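Long-range contacts in carboxylesterase (PDB 3WJ2), which probably hydrolyses carboxylic esters as an alpha/beta-hydrolase-fold enzyme of the archaeon Ferroplasma acidiphilum: residues S13-S18 / N202-G207; G45-I50 / Y95-R100; S77-Y82 / V108-I113; P185-D190 / F229-A234; L240-M245 / G268-G273. All coordinates share one frame; numbering follows the deposited sequence.

Contact 1: residues S13-S18 / N202-G207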
# COMPACT_ATOMS: atom_id res chain seq x y z
N SER B 13 20.64 -13.08 7.27
CA SER B 13 21.42 -13.30 8.49
C SER B 13 21.06 -12.44 9.67
O SER B 13 20.92 -12.95 10.78
CB SER B 13 22.90 -13.12 8.23
OG SER B 13 23.29 -14.14 7.32
N LEU B 14 20.86 -11.13 9.43
CA LEU B 14 20.50 -10.21 10.56
C LEU B 14 19.12 -10.51 11.11
O LEU B 14 18.91 -10.42 12.34
CB LEU B 14 20.56 -8.69 10.08
CG LEU B 14 21.94 -8.11 10.10
CD1 LEU B 14 21.89 -6.72 9.28
CD2 LEU B 14 22.43 -7.87 11.57
N ILE B 15 18.16 -10.83 10.25
CA ILE B 15 16.85 -11.21 10.67
C ILE B 15 16.89 -12.47 11.55
O ILE B 15 16.31 -12.51 12.62
CB ILE B 15 15.91 -11.34 9.45
CG1 ILE B 15 15.82 -9.95 8.77
CG2 ILE B 15 14.60 -11.95 9.86
CD1 ILE B 15 14.81 -9.96 7.50
N GLU B 16 17.69 -13.42 11.08
CA GLU B 16 17.84 -14.70 11.87
C GLU B 16 18.51 -14.43 13.21
O GLU B 16 18.12 -15.01 14.22
CB GLU B 16 18.68 -15.71 11.08
CG GLU B 16 17.97 -16.30 9.83
CD GLU B 16 16.83 -17.29 10.11
OE1 GLU B 16 16.58 -17.70 11.27
OE2 GLU B 16 16.16 -17.66 9.13
N LEU B 17 19.51 -13.58 13.24
CA LEU B 17 20.27 -13.27 14.47
C LEU B 17 19.39 -12.52 15.45
O LEU B 17 19.37 -12.81 16.68
CB LEU B 17 21.46 -12.37 14.13
CG LEU B 17 22.32 -11.85 15.30
CD1 LEU B 17 23.16 -13.00 15.96
CD2 LEU B 17 23.22 -10.68 14.77
N SER B 18 18.61 -11.56 14.91
CA SER B 18 17.62 -10.91 15.72
C SER B 18 16.59 -11.88 16.35
O SER B 18 16.26 -11.75 17.56
CB SER B 18 16.91 -9.82 14.90
OG SER B 18 15.79 -9.51 15.68
N ASN B 202 8.66 -8.97 12.35
CA ASN B 202 9.66 -9.79 11.67
C ASN B 202 11.06 -9.61 12.24
O ASN B 202 12.04 -9.47 11.50
CB ASN B 202 9.63 -9.62 10.14
CG ASN B 202 10.00 -10.94 9.39
OD1 ASN B 202 9.90 -12.05 9.97
ND2 ASN B 202 10.45 -10.84 8.13
N TYR B 203 11.12 -9.58 13.58
CA TYR B 203 12.35 -9.61 14.44
C TYR B 203 13.32 -8.42 14.61
O TYR B 203 13.80 -8.25 15.77
CB TYR B 203 13.13 -10.95 14.31
CG TYR B 203 12.22 -12.17 14.41
CD1 TYR B 203 11.74 -12.65 15.64
CD2 TYR B 203 11.82 -12.84 13.24
CE1 TYR B 203 10.87 -13.79 15.70
CE2 TYR B 203 10.98 -13.94 13.28
CZ TYR B 203 10.50 -14.42 14.50
OH TYR B 203 9.67 -15.52 14.45
N VAL B 204 13.67 -7.62 13.57
CA VAL B 204 14.80 -6.67 13.75
C VAL B 204 14.38 -5.45 14.55
O VAL B 204 14.86 -5.23 15.60
CB VAL B 204 15.67 -6.28 12.51
CG1 VAL B 204 16.92 -5.51 12.98
CG2 VAL B 204 16.11 -7.50 11.71
N LEU B 205 13.46 -4.64 14.08
CA LEU B 205 12.91 -3.65 15.02
C LEU B 205 11.49 -4.02 15.23
O LEU B 205 10.69 -3.91 14.31
CB LEU B 205 13.06 -2.25 14.44
CG LEU B 205 12.35 -1.12 15.17
CD1 LEU B 205 12.93 -0.99 16.63
CD2 LEU B 205 12.47 0.17 14.33
N THR B 206 11.11 -4.53 16.40
CA THR B 206 9.79 -4.97 16.62
C THR B 206 8.91 -3.89 17.26
O THR B 206 9.45 -2.94 17.83
CB THR B 206 9.73 -6.19 17.57
OG1 THR B 206 10.31 -5.83 18.84
CG2 THR B 206 10.59 -7.31 17.08
N GLY B 207 7.60 -4.12 17.24
CA GLY B 207 6.63 -3.26 17.96
C GLY B 207 6.88 -3.14 19.45
O GLY B 207 6.89 -2.03 20.05
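Ile15, on one side of helix 12-20, fits against the loop Asn202-Val204. CB stands back from the loop, and its two branches do the touching. CG2 lies anti to the backbone N (CG1 has chi1 -62°), which carries this methyl to 3.9 Å from Asn202 O; it also reaches the Tyr203 ring, where it comes obliquely to within 4.5 Å of CD2. The other branch begins with CG1, which meets Val204 CG2 at 3.8 Å, the two side chains crossing at about a right angle. At the tip, Ile15 CD1 only grazes the Asn202 amide, 4.5 Å from ND2. Val204 CG2 also lies 3.9 Å from Ile15 CA and 4.1 Å from Leu14 O, resting on the helix backbone. One turn further along the helix, Ser18 points its CB at the loop and brings OG up to Tyr203 O; the modelled separation is too short to be trusted, so this bond is doubtful in detail. Tyr203 CB also rests on the helix, 3.9 Å from Ile15 O. The contact lies at the surface: the loop runs from helix 194-198 to helix 207-217, whose start Thr206 caps, and the N-terminal helix 12-20 lies against it, with Val7 packing on Ile15 and Asp286 on Leu14.

Contact 2: residues G45-I50 / Y95-R100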
# COMPACT_ATOMS: atom_id res chain seq x y z
N GLY B 45 33.37 -5.26 10.74
CA GLY B 45 34.37 -5.42 9.72
C GLY B 45 35.54 -4.47 9.82
O GLY B 45 35.71 -3.73 10.82
N ALA B 46 36.32 -4.47 8.72
CA ALA B 46 37.52 -3.65 8.56
C ALA B 46 37.12 -2.20 8.41
O ALA B 46 36.30 -1.94 7.51
CB ALA B 46 38.24 -4.05 7.26
N PRO B 47 37.73 -1.27 9.18
CA PRO B 47 37.41 0.18 8.99
C PRO B 47 38.10 0.80 7.78
O PRO B 47 39.23 0.36 7.36
CB PRO B 47 37.93 0.85 10.27
CG PRO B 47 39.06 0.00 10.74
CD PRO B 47 38.71 -1.43 10.28
N VAL B 48 37.40 1.74 7.15
CA VAL B 48 37.94 2.53 6.06
C VAL B 48 38.93 3.58 6.61
O VAL B 48 38.71 4.10 7.72
CB VAL B 48 36.77 3.20 5.24
CG1 VAL B 48 37.25 4.36 4.40
CG2 VAL B 48 36.09 2.13 4.41
N GLU B 49 40.04 3.74 5.88
CA GLU B 49 41.11 4.69 6.24
C GLU B 49 40.67 6.09 6.06
O GLU B 49 40.12 6.49 5.01
CB GLU B 49 42.42 4.43 5.46
CG GLU B 49 43.00 3.10 5.93
CD GLU B 49 43.21 3.00 7.48
OE1 GLU B 49 43.87 3.90 8.10
OE2 GLU B 49 42.73 2.00 8.07
N ILE B 50 40.93 6.89 7.11
CA ILE B 50 40.67 8.30 7.05
C ILE B 50 41.92 9.13 7.41
O ILE B 50 42.54 8.83 8.42
CB ILE B 50 39.52 8.69 8.07
CG1 ILE B 50 38.23 7.95 7.64
CG2 ILE B 50 39.32 10.23 8.13
CD1 ILE B 50 37.71 8.44 6.32
N TYR B 95 29.68 3.23 16.23
CA TYR B 95 29.46 3.90 14.98
C TYR B 95 30.73 4.21 14.23
O TYR B 95 30.63 4.81 13.20
CB TYR B 95 28.60 5.27 15.24
CG TYR B 95 27.11 4.86 15.20
CD1 TYR B 95 26.55 4.09 16.19
CD2 TYR B 95 26.30 5.31 14.10
CE1 TYR B 95 25.13 3.68 16.12
CE2 TYR B 95 24.97 4.93 14.09
CZ TYR B 95 24.42 4.12 15.02
OH TYR B 95 23.11 3.73 14.94
N ASP B 96 31.91 3.84 14.73
CA ASP B 96 33.06 4.38 14.10
C ASP B 96 33.28 3.92 12.63
O ASP B 96 33.67 4.72 11.76
CB ASP B 96 34.25 3.92 15.02
CG ASP B 96 35.58 4.60 14.64
OD1 ASP B 96 35.81 5.81 14.93
OD2 ASP B 96 36.35 3.87 13.93
N ASN B 97 33.02 2.64 12.32
CA ASN B 97 33.20 2.14 10.94
C ASN B 97 32.23 2.98 10.00
O ASN B 97 32.68 3.45 8.97
CB ASN B 97 32.86 0.68 10.76
CG ASN B 97 34.02 -0.25 11.18
OD1 ASN B 97 34.96 0.21 11.88
ND2 ASN B 97 33.95 -1.49 10.78
N TYR B 98 31.00 3.18 10.49
CA TYR B 98 30.02 3.88 9.66
C TYR B 98 30.37 5.37 9.46
O TYR B 98 30.34 5.91 8.36
CB TYR B 98 28.68 3.72 10.33
CG TYR B 98 27.55 4.58 9.71
CD1 TYR B 98 26.85 4.13 8.59
CD2 TYR B 98 27.14 5.65 10.46
CE1 TYR B 98 25.81 4.99 8.06
CE2 TYR B 98 26.14 6.44 9.99
CZ TYR B 98 25.49 6.05 8.88
OH TYR B 98 24.40 6.76 8.37
N CYS B 99 30.78 6.07 10.54
CA CYS B 99 31.18 7.44 10.42
C CYS B 99 32.39 7.68 9.53
O CYS B 99 32.45 8.59 8.77
CB CYS B 99 31.36 8.06 11.79
SG CYS B 99 29.71 8.40 12.56
N ARG B 100 33.36 6.76 9.67
CA ARG B 100 34.45 6.75 8.69
C ARG B 100 33.99 6.66 7.22
O ARG B 100 34.44 7.43 6.40
CB ARG B 100 35.40 5.57 8.99
CG ARG B 100 36.28 5.83 10.27
CD ARG B 100 36.86 4.47 10.56
NE ARG B 100 37.85 4.54 11.64
CZ ARG B 100 39.17 4.70 11.47
NH1 ARG B 100 39.75 4.84 10.26
NH2 ARG B 100 39.94 4.76 12.57
O HOH W 1 34.68 1.96 7.85
O HOH W 2 42.41 5.67 9.53
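Arg100 reaches from helix 96-106 across the loop Pro47-Ile50 and has more surface buried here than any other residue. Its chain, extended from CG to NE (chi2 167°, chi3 173°), lays the guanidinium beside the loop backbone: NH1 donates to Val48 O at 2.8 Å, close to the guanidinium plane, although the donor is tilted from the carbonyl plane. Pro47 CB covers one face of the group and packs on CD at 3.8 Å. NE is engaged one turn back by Asp96 OD2 in a 2.8 Å salt bridge, which fixes the rotation of the guanidinium; Asp96 also pairs with Arg68. A water bound by NH1 joins it to Glu49 OE1 and Ile50 N. Helix 96-106 is the crossover helix between parallel strands 78-82 and 109-113 of the alpha/beta hydrolase fold, and the loop against it leads from helix 29-43 into strand 52-60. Asn97, near the start of this helix, grips the loop further upstream. Its ND2 donates to Gly45 O at 2.8 Å, with the oxygen in the amide plane but the donor well above the carbonyl plane, and also bonds Glu288 OE2. Asn97 OD1 touches Pro47 CB at 3.4 Å. A second water links Asn97 O to Val48 N.

Contact 3: residues S77-Y82 / V108-I113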
# COMPACT_ATOMS: atom_id res chain seq x y z
N SER B 77 33.77 22.43 5.56
CA SER B 77 32.36 22.34 6.16
C SER B 77 32.20 20.99 6.90
O SER B 77 33.08 20.09 6.80
CB SER B 77 31.27 22.41 5.07
OG SER B 77 31.29 23.71 4.47
N ALA B 78 31.09 20.92 7.70
CA ALA B 78 30.91 19.78 8.58
C ALA B 78 29.47 19.36 8.66
O ALA B 78 28.56 20.21 8.58
CB ALA B 78 31.37 20.09 10.01
N ILE B 79 29.31 18.07 8.97
CA ILE B 79 27.99 17.53 9.44
C ILE B 79 28.16 17.06 10.88
O ILE B 79 29.07 16.29 11.15
CB ILE B 79 27.62 16.38 8.52
CG1 ILE B 79 27.27 16.79 7.13
CG2 ILE B 79 26.51 15.51 9.16
CD1 ILE B 79 26.06 17.76 6.97
N LEU B 80 27.28 17.51 11.78
CA LEU B 80 27.24 16.93 13.13
C LEU B 80 26.36 15.69 13.02
O LEU B 80 25.21 15.81 12.54
CB LEU B 80 26.69 17.92 14.14
CG LEU B 80 27.31 19.32 13.98
CD1 LEU B 80 26.71 20.16 15.15
CD2 LEU B 80 28.79 19.30 13.97
N TYR B 81 26.87 14.55 13.46
CA TYR B 81 26.17 13.25 13.28
C TYR B 81 25.75 12.77 14.63
O TYR B 81 26.57 12.62 15.57
CB TYR B 81 27.10 12.20 12.60
CG TYR B 81 26.22 11.07 12.11
CD1 TYR B 81 25.64 11.20 10.82
CD2 TYR B 81 25.95 9.99 12.94
CE1 TYR B 81 24.77 10.18 10.35
CE2 TYR B 81 25.00 8.98 12.48
CZ TYR B 81 24.43 9.15 11.22
OH TYR B 81 23.51 8.22 10.78
N TYR B 82 24.47 12.42 14.77
CA TYR B 82 23.96 11.87 16.01
C TYR B 82 23.51 10.43 15.78
O TYR B 82 22.61 10.09 15.01
CB TYR B 82 22.71 12.69 16.58
CG TYR B 82 23.09 14.17 16.74
CD1 TYR B 82 23.67 14.61 17.88
CD2 TYR B 82 22.90 15.09 15.63
CE1 TYR B 82 24.15 15.92 17.99
CE2 TYR B 82 23.34 16.41 15.77
CZ TYR B 82 23.90 16.80 16.97
OH TYR B 82 24.41 18.08 17.14
N VAL B 108 33.48 15.58 3.55
CA VAL B 108 33.32 16.72 4.50
C VAL B 108 33.66 16.25 5.88
O VAL B 108 33.81 15.02 6.11
CB VAL B 108 31.94 17.43 4.46
CG1 VAL B 108 31.53 17.87 3.00
CG2 VAL B 108 30.84 16.56 5.09
N LYS B 109 33.83 17.17 6.86
CA LYS B 109 34.08 16.75 8.25
C LYS B 109 32.77 16.09 8.77
O LYS B 109 31.66 16.67 8.61
CB LYS B 109 34.38 17.95 9.17
CG LYS B 109 35.84 18.50 8.93
CD LYS B 109 35.98 19.70 9.80
CE LYS B 109 37.50 20.21 10.06
NZ LYS B 109 38.32 20.23 8.83
N ILE B 110 32.93 14.97 9.40
CA ILE B 110 31.79 14.36 10.12
C ILE B 110 32.17 14.41 11.63
O ILE B 110 33.24 13.85 12.06
CB ILE B 110 31.62 12.84 9.68
CG1 ILE B 110 31.36 12.73 8.16
CG2 ILE B 110 30.46 12.10 10.47
CD1 ILE B 110 30.09 13.48 7.63
N ILE B 111 31.27 14.93 12.46
CA ILE B 111 31.55 15.03 13.89
C ILE B 111 30.50 14.20 14.58
O ILE B 111 29.33 14.61 14.72
CB ILE B 111 31.55 16.50 14.42
CG1 ILE B 111 32.60 17.31 13.58
CG2 ILE B 111 31.86 16.52 15.96
CD1 ILE B 111 32.60 18.85 13.93
N SER B 112 30.90 13.05 15.09
CA SER B 112 29.96 12.12 15.72
C SER B 112 29.86 12.45 17.19
O SER B 112 30.87 12.47 17.95
CB SER B 112 30.47 10.69 15.44
OG SER B 112 29.66 9.76 16.17
N ILE B 113 28.64 12.80 17.64
CA ILE B 113 28.45 13.29 19.01
C ILE B 113 27.76 12.31 19.92
O ILE B 113 26.74 11.69 19.56
CB ILE B 113 27.64 14.61 18.98
CG1 ILE B 113 28.47 15.68 18.26
CG2 ILE B 113 27.29 15.11 20.39
CD1 ILE B 113 27.59 16.77 17.65
O HOH W 3 26.93 9.96 17.33
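Ser77-Tyr82 and Val108-Ile113 contain the two parallel strands, 78-82 and 109-113, of a beta-alpha-beta unit, joined through helix 96-106 and set in the central sheet of the alpha/beta hydrolase fold. Five backbone hydrogen bonds stitch them together, alternately reaching forward and back as parallel strands require. Ile79 and Tyr81 each use both N and O, bonding Lys109 O and Ile111 N, then Ile111 O and Ile113 N. The straightest is Tyr81 N to Ile111 O, 2.8 Å with 179° at the hydrogen, although the donor sits 39° above the carbonyl plane. CA-H...O contacts such as Ala78 CA to Lys109 O, 3.2 Å, fill in between. Apolar packing divides over the two faces. On one, Leu80 and Ile111 lie side by side, CD2 to CD1 at 3.8 Å, and Ile113 CD1 meets both Leu80 CB and Tyr82 CE1. On the other, Ile110 spans Ile79 and Tyr81, facing helix 96-106. Tyr82 runs alongside Ile113, its OH bonded to Ser133 OG; with alanine in its place, Ile113 CD1 is likely to face a gap and Ser133 to lose that partner. Among polar ends, Lys109 NZ pairs with Asp71, and Tyr81 OH bonds Asp155, within the probable nucleophile elbow. One water donates to Tyr81 O and Ile113 O and accepts from Ser112 OG, 3.0 Å away.

Contact 4: residues P185-D190 / F229-A234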
# COMPACT_ATOMS: atom_id res chain seq x y z
N PRO B 185 14.28 8.41 10.72
CA PRO B 185 14.10 8.83 12.11
C PRO B 185 12.79 8.22 12.76
O PRO B 185 11.83 7.91 12.01
CB PRO B 185 13.77 10.34 11.97
CG PRO B 185 13.36 10.54 10.50
CD PRO B 185 14.18 9.46 9.71
N SER B 186 12.78 8.12 14.07
CA SER B 186 11.52 7.93 14.83
C SER B 186 10.92 9.38 14.84
O SER B 186 11.66 10.39 14.93
CB SER B 186 11.73 7.28 16.19
OG SER B 186 12.79 8.02 16.84
N LEU B 187 9.66 9.57 14.56
CA LEU B 187 9.17 10.92 14.55
C LEU B 187 7.82 11.13 15.29
O LEU B 187 7.33 12.28 15.44
CB LEU B 187 8.89 11.36 13.13
CG LEU B 187 10.16 11.56 12.24
CD1 LEU B 187 9.68 11.59 10.73
CD2 LEU B 187 10.94 12.77 12.63
N ALA B 188 7.08 10.05 15.42
CA ALA B 188 5.65 10.15 15.82
C ALA B 188 5.34 9.12 16.90
O ALA B 188 5.99 8.04 17.05
CB ALA B 188 4.72 9.92 14.56
N PRO B 189 4.19 9.39 17.61
CA PRO B 189 3.77 8.42 18.58
C PRO B 189 3.03 7.29 17.89
O PRO B 189 1.78 7.20 18.07
CB PRO B 189 2.77 9.20 19.44
CG PRO B 189 2.14 10.22 18.45
CD PRO B 189 3.33 10.60 17.57
N ASP B 190 3.72 6.31 17.34
CA ASP B 190 2.97 5.35 16.37
C ASP B 190 2.91 3.90 16.79
O ASP B 190 3.93 3.18 16.77
CB ASP B 190 3.61 5.53 14.99
CG ASP B 190 2.95 4.67 13.91
OD1 ASP B 190 1.83 4.27 14.18
OD2 ASP B 190 3.61 4.50 12.84
N PHE B 229 10.04 16.02 21.12
CA PHE B 229 10.11 14.57 21.31
C PHE B 229 9.62 13.92 20.01
O PHE B 229 10.21 12.97 19.52
CB PHE B 229 9.18 14.06 22.47
CG PHE B 229 9.29 12.56 22.75
CD1 PHE B 229 9.92 12.12 23.88
CD2 PHE B 229 8.89 11.57 21.78
CE1 PHE B 229 10.03 10.72 24.19
CE2 PHE B 229 9.00 10.18 22.09
CZ PHE B 229 9.61 9.76 23.31
N SER B 230 8.51 14.43 19.44
CA SER B 230 7.92 13.86 18.22
C SER B 230 7.68 15.00 17.24
O SER B 230 6.64 15.73 17.32
CB SER B 230 6.53 13.13 18.42
OG SER B 230 6.65 11.92 19.26
N PRO B 231 8.54 15.28 16.29
CA PRO B 231 8.43 16.39 15.36
C PRO B 231 7.12 16.39 14.58
O PRO B 231 6.69 17.45 14.11
CB PRO B 231 9.64 16.17 14.39
CG PRO B 231 10.68 15.62 15.37
CD PRO B 231 9.88 14.64 16.28
N LEU B 232 6.49 15.22 14.41
CA LEU B 232 5.26 15.20 13.63
C LEU B 232 4.16 15.91 14.40
O LEU B 232 3.14 16.17 13.78
CB LEU B 232 4.85 13.74 13.27
CG LEU B 232 5.50 13.41 11.95
CD1 LEU B 232 5.43 11.84 11.74
CD2 LEU B 232 4.80 14.12 10.71
N VAL B 233 4.34 16.22 15.67
CA VAL B 233 3.26 16.97 16.39
C VAL B 233 3.39 18.48 16.20
O VAL B 233 2.50 19.22 16.72
CB VAL B 233 3.09 16.47 17.87
CG1 VAL B 233 2.85 14.95 17.92
CG2 VAL B 233 4.18 16.85 18.68
N ALA B 234 4.45 19.00 15.54
CA ALA B 234 4.63 20.45 15.24
C ALA B 234 3.42 20.91 14.44
O ALA B 234 2.81 20.16 13.71
CB ALA B 234 5.88 20.73 14.45
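With CG anti to its own carbonyl carbon (chi1 -70°), Leu187 holds CD2 against the ring of Pro231, Leu187 CD2 lying 4.0 Å from Pro231 CG and the two side chains crossing at about a right angle. Leu232, at chi1 -90°, brings CD1 to the neighbouring pair: it lies 3.8 Å from Leu187 CB and a tight 3.5 Å from Ala188 CB. The carbonyl of Leu187 is directed into the start of the 3-10 turn 231-233, where Leu232 N donates to its O at 3.2 Å and 168°. Ser230 CB closes on the same oxygen at 3.2 Å, while Pro231 N, lacking a hydrogen, cannot add a bond. Replacing Leu232 by glycine is likely to open a gap beside Leu187 and Ala188 and remove part of the packing against Phe192 of the second subunit. That subunit also binds Leu232 O through its Asn191, so the pair of loops forms part of a subunit interface. Within the chain, Tyr260 of helix 254-266 packs on Leu187 and Pro231. The two loops belong to the long, helix-bearing connection between adjacent parallel strands 180-183 and 243-248 in the alpha/beta hydrolase fold.

Contact 5: residues L240-M245 / G268-G273; sequences LPPAIM and GVRAVG
Arg270 O is met by two groups of the facing segment 240-245: Ala243 N donates to it at 2.9 Å, tilted 32° from the carbonyl plane, and Pro242 CA adds a CA-H...O contact at 3.3 Å. The same pairing recurs along the strands. Ala243 O takes Val272 N at 3.0 Å and is approached by Ala271 CA, and Val272 O takes Met245 N at 2.9 Å with Ile244 CA beside it. Each carbonyl thus has one strong donor and one weaker CH neighbour, as in regular parallel sheet. Side chains follow the register. Ile244 and Val272 lie side by side, CG1 to CG1 at 3.8 Å; with Val272 CG1 between the backbone N and the carbonyl carbon (chi1 57°), it faces Ile244. On the opposite face the Ala243 and Ala271 methyls meet, and Met245 packs on Tyr260 and Val261 of helix 254-266. Ahead of the strands, Val269 CG1 lies 3.4 Å from both Leu240 O and Pro241 O, while Leu240 CB packs on its CG2. Pro242 CB covers one face of the Arg270 guanidinium, whose NE forms a salt bridge with Asp291 of the third subunit; Gly273 also makes backbone bonds to that subunit. Gly268, with positive phi, closes the preceding helix in a Schellman motif. Helix 254-266 and the two strands form a beta-alpha-beta crossover at the last strand of this chain's alpha/beta hydrolase sheet.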
# COMPACT_ATOMS: atom_id res chain seq x y z
N LEU B 240 12.18 25.53 7.88
CA LEU B 240 13.19 24.50 8.31
C LEU B 240 14.31 24.33 7.27
O LEU B 240 14.13 24.68 6.07
CB LEU B 240 12.46 23.18 8.49
CG LEU B 240 11.55 23.16 9.70
CD1 LEU B 240 10.73 21.93 9.86
CD2 LEU B 240 12.36 23.44 11.06
N PRO B 241 15.46 23.81 7.68
CA PRO B 241 16.54 23.55 6.73
C PRO B 241 16.21 22.51 5.65
O PRO B 241 15.40 21.62 5.89
CB PRO B 241 17.64 22.93 7.63
CG PRO B 241 17.30 23.35 9.08
CD PRO B 241 15.74 23.30 9.04
N PRO B 242 16.83 22.65 4.47
CA PRO B 242 16.64 21.66 3.38
C PRO B 242 16.88 20.25 4.00
O PRO B 242 17.76 20.12 4.88
CB PRO B 242 17.74 22.03 2.40
CG PRO B 242 17.95 23.57 2.69
CD PRO B 242 17.79 23.72 4.14
N ALA B 243 16.10 19.28 3.53
CA ALA B 243 16.14 17.96 4.14
C ALA B 243 16.48 16.91 3.07
O ALA B 243 16.11 17.02 1.85
CB ALA B 243 14.81 17.59 4.74
N ILE B 244 17.20 15.87 3.56
CA ILE B 244 17.29 14.58 2.81
C ILE B 244 16.69 13.55 3.77
O ILE B 244 17.15 13.40 4.92
CB ILE B 244 18.70 14.21 2.50
CG1 ILE B 244 19.40 15.32 1.69
CG2 ILE B 244 18.78 12.83 1.80
CD1 ILE B 244 21.00 15.09 1.55
N MET B 245 15.70 12.77 3.27
CA MET B 245 14.99 11.76 4.08
C MET B 245 15.17 10.43 3.40
O MET B 245 14.94 10.30 2.21
CB MET B 245 13.46 12.02 4.19
CG MET B 245 12.72 10.87 4.86
SD MET B 245 12.97 10.87 6.68
CE MET B 245 11.89 12.28 7.22
N GLY B 268 6.92 24.40 1.85
CA GLY B 268 7.89 24.97 1.01
C GLY B 268 9.36 24.86 1.35
O GLY B 268 10.18 25.69 0.95
N VAL B 269 9.67 23.82 2.16
CA VAL B 269 11.07 23.54 2.54
C VAL B 269 11.62 22.57 1.45
O VAL B 269 10.87 21.66 1.10
CB VAL B 269 11.04 22.82 3.85
CG1 VAL B 269 12.44 22.35 4.30
CG2 VAL B 269 10.46 23.82 4.98
N ARG B 270 12.83 22.83 1.01
CA ARG B 270 13.52 21.92 0.01
C ARG B 270 13.64 20.55 0.68
O ARG B 270 14.01 20.50 1.86
CB ARG B 270 14.89 22.40 -0.32
CG ARG B 270 14.92 23.43 -1.43
CD ARG B 270 16.35 23.95 -1.50
NE ARG B 270 17.24 22.92 -2.03
CZ ARG B 270 18.54 22.75 -1.81
NH1 ARG B 270 19.26 23.59 -1.02
NH2 ARG B 270 19.16 21.79 -2.46
N ALA B 271 13.21 19.49 -0.01
CA ALA B 271 13.36 18.17 0.65
C ALA B 271 13.38 17.17 -0.48
O ALA B 271 12.63 17.29 -1.47
CB ALA B 271 12.27 17.89 1.61
N VAL B 272 14.24 16.16 -0.34
CA VAL B 272 14.23 14.96 -1.20
C VAL B 272 14.04 13.79 -0.32
O VAL B 272 14.65 13.71 0.76
CB VAL B 272 15.56 14.94 -2.05
CG1 VAL B 272 16.89 14.98 -1.20
CG2 VAL B 272 15.49 13.68 -2.97
N GLY B 273 13.12 12.91 -0.72
CA GLY B 273 12.86 11.72 0.07
C GLY B 273 13.02 10.49 -0.82
O GLY B 273 12.42 10.44 -1.92

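In the fold
Contacts 3 and 5 are buried and belong to one sheet: each joins the parallel strands of a beta-alpha-beta unit by backbone bonds and aliphatic packing, with about 18 Å between their centres. Contact 5 lies at the sheet's outer strand, where another subunit takes part, whereas contact 3 is internal. Contact 2 is a surface contact of charged groups and waters, yet its helix is the crossover of contact 3, and Tyr98 OH reaches Tyr81 OH at 3.0 Å, a probable hydrogen bond. Contact 4, partly buried and mainly apolar, touches contact 5 where Pro185 CD meets Met245 SD at 3.6 Å. Contact 1, also at the surface, joins helix to loop by small aliphatic contacts and touches none of the others.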